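Local coordinates for tryptophan synthase alpha chain (Aquifex aeolicus, PDB 2EKC), which probably cleaves indoleglycerol phosphate to indole and glyceraldehyde 3-phosphate, the alpha-subunit half of the last step in tryptophan biosynthesis, at residues F52-P57 / M100-P105. Numbering follows the deposited sequence.
Sequences FPFSDP and MTYYNP
Phe54 meets Tyr102 with one corner of its ring where two loops come together at the C-terminal mouth of the TIM barrel, one following strand 47-51 and the other the neighbouring strand 97-100. The two planes are only 21° from parallel, but the rings are strongly offset; CD2 of Phe54 sits over the Tyr102 ring, 3.4 Å from its CG. In return Tyr102 CB makes a CH-pi contact over one face of the Phe54 ring, 3.9 Å from the centroid, while the backbone N of Asp56 lies over the other face. Asn104 ND2 comes in at the edge of the same ring, and Pro105 CG packs 3.5 Å from Phe54 CD1.

With CG beside its own backbone N (chi1 -82°), Tyr102 runs its ring past Phe54, and the far end packs on Pro57, whose CB is 3.5 Å from Tyr102 OH. The hydroxyl hydrogen-bonds with Asp60 OD2 and Ala59 N, and so probably helps hold the carboxylate of Asp60, the likely proton acceptor. A leucine here would probably lose the flat surface under Phe54 CD2 and against Pro57, and leave Asp60 and Ala59 without their hydroxyl partner.

Deeper in, the two backbones bond directly: Phe52 N donates to Met100 O at 3.1 Å, and the loops then part around two waters. One water joins Phe52 O to Tyr102 N; the other donates to both Phe52 O and Met100 O. Phe52 has CG anti to its backbone N (chi1 174°), which carries the ring alongside Thr101 and on to Pro105, whose CB is 3.7 Å from Phe52 CE2. Thr101 OG1 meets the ring edge 3.2 Å from Phe52 CD2, and donates a hydrogen bond of 2.9 Å to Tyr102 O, reaching a lone pair within the plane of that carbonyl.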
ATOM      1  N   PHE A  52      -0.795  -5.019   8.667  1.00 11.12           N
ATOM      2  CA  PHE A  52      -1.564  -5.676   9.734  1.00 11.48           C
ATOM      3  C   PHE A  52      -0.932  -7.065   9.906  1.00 12.85           C
ATOM      4  O   PHE A  52      -1.147  -7.954   9.085  1.00 12.28           O
ATOM      5  CB  PHE A  52      -3.036  -5.765   9.280  1.00  9.80           C
ATOM      6  CG  PHE A  52      -3.946  -6.549  10.202  1.00  9.75           C
ATOM      7  CD1 PHE A  52      -3.572  -6.868  11.503  1.00 11.96           C
ATOM      8  CD2 PHE A  52      -5.214  -6.933   9.759  1.00 13.93           C
ATOM      9  CE1 PHE A  52      -4.445  -7.557  12.355  1.00 12.11           C
ATOM     10  CE2 PHE A  52      -6.098  -7.622  10.598  1.00 13.02           C
ATOM     11  CZ  PHE A  52      -5.713  -7.935  11.899  1.00 15.92           C
ATOM     12  N   PRO A  53      -0.135  -7.262  10.973  1.00 12.86           N
ATOM     13  CA  PRO A  53       0.536  -8.544  11.239  1.00 14.65           C
ATOM     14  C   PRO A  53      -0.365  -9.769  11.094  1.00 15.16           C
ATOM     15  O   PRO A  53      -1.450  -9.817  11.672  1.00 16.16           O
ATOM     16  CB  PRO A  53       1.053  -8.374  12.664  1.00 14.27           C
ATOM     17  CG  PRO A  53       1.301  -6.893  12.753  1.00 14.85           C
ATOM     18  CD  PRO A  53       0.068  -6.332  12.096  1.00 12.27           C
ATOM     19  N   PHE A  54       0.100 -10.760  10.334  1.00 14.68           N
ATOM     20  CA  PHE A  54      -0.664 -11.983  10.099  1.00 12.68           C
ATOM     21  C   PHE A  54       0.191 -13.227  10.361  1.00 15.39           C
ATOM     22  O   PHE A  54       1.397 -13.234  10.102  1.00 15.88           O
ATOM     23  CB  PHE A  54      -1.198 -11.985   8.657  1.00 12.29           C
ATOM     24  CG  PHE A  54      -2.092 -13.152   8.340  1.00 14.21           C
ATOM     25  CD1 PHE A  54      -3.185 -13.449   9.147  1.00 13.19           C
ATOM     26  CD2 PHE A  54      -1.849 -13.949   7.223  1.00 14.61           C
ATOM     27  CE1 PHE A  54      -4.026 -14.526   8.847  1.00 11.90           C
ATOM     28  CE2 PHE A  54      -2.684 -15.027   6.912  1.00 14.31           C
ATOM     29  CZ  PHE A  54      -3.772 -15.314   7.726  1.00 13.07           C
ATOM     30  N   SER A  55      -0.442 -14.286  10.859  1.00 13.69           N
ATOM     31  CA  SER A  55       0.264 -15.525  11.195  1.00 15.80           C
ATOM     32  C   SER A  55       0.760 -16.369  10.020  1.00 16.21           C
ATOM     33  O   SER A  55       1.598 -17.255  10.212  1.00 16.32           O
ATOM     34  CB  SER A  55      -0.630 -16.404  12.075  1.00 16.36           C
ATOM     35  OG  SER A  55      -1.749 -16.855  11.334  1.00 18.77           O
ATOM     36  N   ASP A  56       0.257 -16.114   8.814  1.00 16.62           N
ATOM     37  CA  ASP A  56       0.678 -16.897   7.654  1.00 15.56           C
ATOM     38  C   ASP A  56       0.764 -16.041   6.392  1.00 16.54           C
ATOM     39  O   ASP A  56       0.026 -16.260   5.421  1.00 13.25           O
ATOM     40  CB  ASP A  56      -0.295 -18.064   7.441  1.00 16.90           C
ATOM     41  CG  ASP A  56       0.250 -19.108   6.482  1.00 18.25           C
ATOM     42  OD1 ASP A  56       1.487 -19.293   6.454  1.00 15.65           O
ATOM     43  OD2 ASP A  56      -0.556 -19.752   5.778  1.00 17.53           O
ATOM     44  N   PRO A  57       1.692 -15.064   6.388  1.00 15.02           N
ATOM     45  CA  PRO A  57       1.954 -14.116   5.300  1.00 15.63           C
ATOM     46  C   PRO A  57       2.637 -14.710   4.074  1.00 15.23           C
ATOM     47  O   PRO A  57       3.729 -14.279   3.698  1.00 15.31           O
ATOM     48  CB  PRO A  57       2.823 -13.070   5.981  1.00 14.26           C
ATOM     49  CG  PRO A  57       3.668 -13.920   6.879  1.00 14.51           C
ATOM     50  CD  PRO A  57       2.643 -14.850   7.497  1.00 14.41           C
ATOM     51  N   MET A 100      -3.102  -2.892   4.753  1.00 11.70           N
ATOM     52  CA  MET A 100      -2.632  -4.110   4.112  1.00 14.92           C
ATOM     53  C   MET A 100      -3.032  -5.261   5.024  1.00 14.80           C
ATOM     54  O   MET A 100      -2.442  -5.453   6.089  1.00 13.79           O
ATOM     55  CB  MET A 100      -1.108  -4.084   3.936  1.00 19.01           C
ATOM     56  CG  MET A 100      -0.555  -5.227   3.078  1.00 26.89           C
ATOM     57  SD  MET A 100      -0.517  -6.856   3.890  1.00 36.43           S
ATOM     58  CE  MET A 100      -1.959  -7.550   3.358  1.00 33.11           C
ATOM     59  N   THR A 101      -4.037  -6.021   4.602  1.00 11.46           N
ATOM     60  CA  THR A 101      -4.522  -7.134   5.398  1.00 11.83           C
ATOM     61  C   THR A 101      -4.800  -8.373   4.558  1.00 12.73           C
ATOM     62  O   THR A 101      -5.248  -8.282   3.407  1.00 13.54           O
ATOM     63  CB  THR A 101      -5.827  -6.753   6.154  1.00 12.76           C
ATOM     64  OG1 THR A 101      -6.318  -7.889   6.878  1.00 16.31           O
ATOM     65  CG2 THR A 101      -6.903  -6.302   5.176  1.00 12.67           C
ATOM     66  N   TYR A 102      -4.512  -9.537   5.126  1.00 11.77           N
ATOM     67  CA  TYR A 102      -4.795 -10.780   4.434  1.00 11.74           C
ATOM     68  C   TYR A 102      -6.297 -10.959   4.598  1.00 12.40           C
ATOM     69  O   TYR A 102      -6.914 -10.288   5.435  1.00 11.33           O
ATOM     70  CB  TYR A 102      -4.013 -11.934   5.058  1.00 12.37           C
ATOM     71  CG  TYR A 102      -2.590 -12.003   4.542  1.00 13.08           C
ATOM     72  CD1 TYR A 102      -1.645 -11.039   4.902  1.00 13.25           C
ATOM     73  CD2 TYR A 102      -2.201 -13.007   3.657  1.00 14.03           C
ATOM     74  CE1 TYR A 102      -0.344 -11.075   4.389  1.00 13.57           C
ATOM     75  CE2 TYR A 102      -0.907 -13.055   3.137  1.00 14.05           C
ATOM     76  CZ  TYR A 102       0.016 -12.090   3.507  1.00 13.70           C
ATOM     77  OH  TYR A 102       1.298 -12.151   3.010  1.00 12.79           O
ATOM     78  N   TYR A 103      -6.895 -11.847   3.812  1.00 13.44           N
ATOM     79  CA  TYR A 103      -8.342 -12.022   3.880  1.00 13.78           C
ATOM     80  C   TYR A 103      -8.905 -12.671   5.142  1.00 13.61           C
ATOM     81  O   TYR A 103      -9.894 -12.192   5.690  1.00 14.21           O
ATOM     82  CB  TYR A 103      -8.851 -12.808   2.669  1.00 15.13           C
ATOM     83  CG  TYR A 103     -10.354 -12.997   2.720  1.00 17.30           C
ATOM     84  CD1 TYR A 103     -11.219 -11.938   2.449  1.00 17.96           C
ATOM     85  CD2 TYR A 103     -10.909 -14.217   3.111  1.00 19.25           C
ATOM     86  CE1 TYR A 103     -12.601 -12.086   2.573  1.00 21.15           C
ATOM     87  CE2 TYR A 103     -12.286 -14.375   3.238  1.00 22.31           C
ATOM     88  CZ  TYR A 103     -13.123 -13.309   2.969  1.00 21.32           C
ATOM     89  OH  TYR A 103     -14.482 -13.467   3.110  1.00 26.12           O
ATOM     90  N   ASN A 104      -8.289 -13.761   5.584  1.00 14.95           N
ATOM     91  CA  ASN A 104      -8.759 -14.491   6.760  1.00 17.80           C
ATOM     92  C   ASN A 104      -9.150 -13.626   7.958  1.00 17.88           C
ATOM     93  O   ASN A 104     -10.228 -13.804   8.526  1.00 17.19           O
ATOM     94  CB  ASN A 104      -7.713 -15.528   7.183  1.00 21.93           C
ATOM     95  CG  ASN A 104      -8.104 -16.270   8.445  1.00 25.54           C
ATOM     96  OD1 ASN A 104      -9.196 -16.828   8.540  1.00 27.38           O
ATOM     97  ND2 ASN A 104      -7.204 -16.286   9.420  1.00 29.90           N
ATOM     98  N   PRO A 105      -8.279 -12.686   8.370  1.00 17.35           N
ATOM     99  CA  PRO A 105      -8.612 -11.830   9.516  1.00 16.04           C
ATOM    100  C   PRO A 105      -9.922 -11.059   9.332  1.00 16.53           C
ATOM    101  O   PRO A 105     -10.663 -10.831  10.296  1.00 15.17           O
ATOM    102  CB  PRO A 105      -7.401 -10.904   9.615  1.00 16.78           C
ATOM    103  CG  PRO A 105      -6.278 -11.786   9.139  1.00 17.35           C
ATOM    104  CD  PRO A 105      -6.894 -12.450   7.925  1.00 15.38           C
TER
HETATM  105  O   HOH W   1      -3.301  -9.159   7.742  1.00 10.87           O
HETATM  106  O   HOH W   2      -0.692  -7.739   6.542  1.00 30.95           O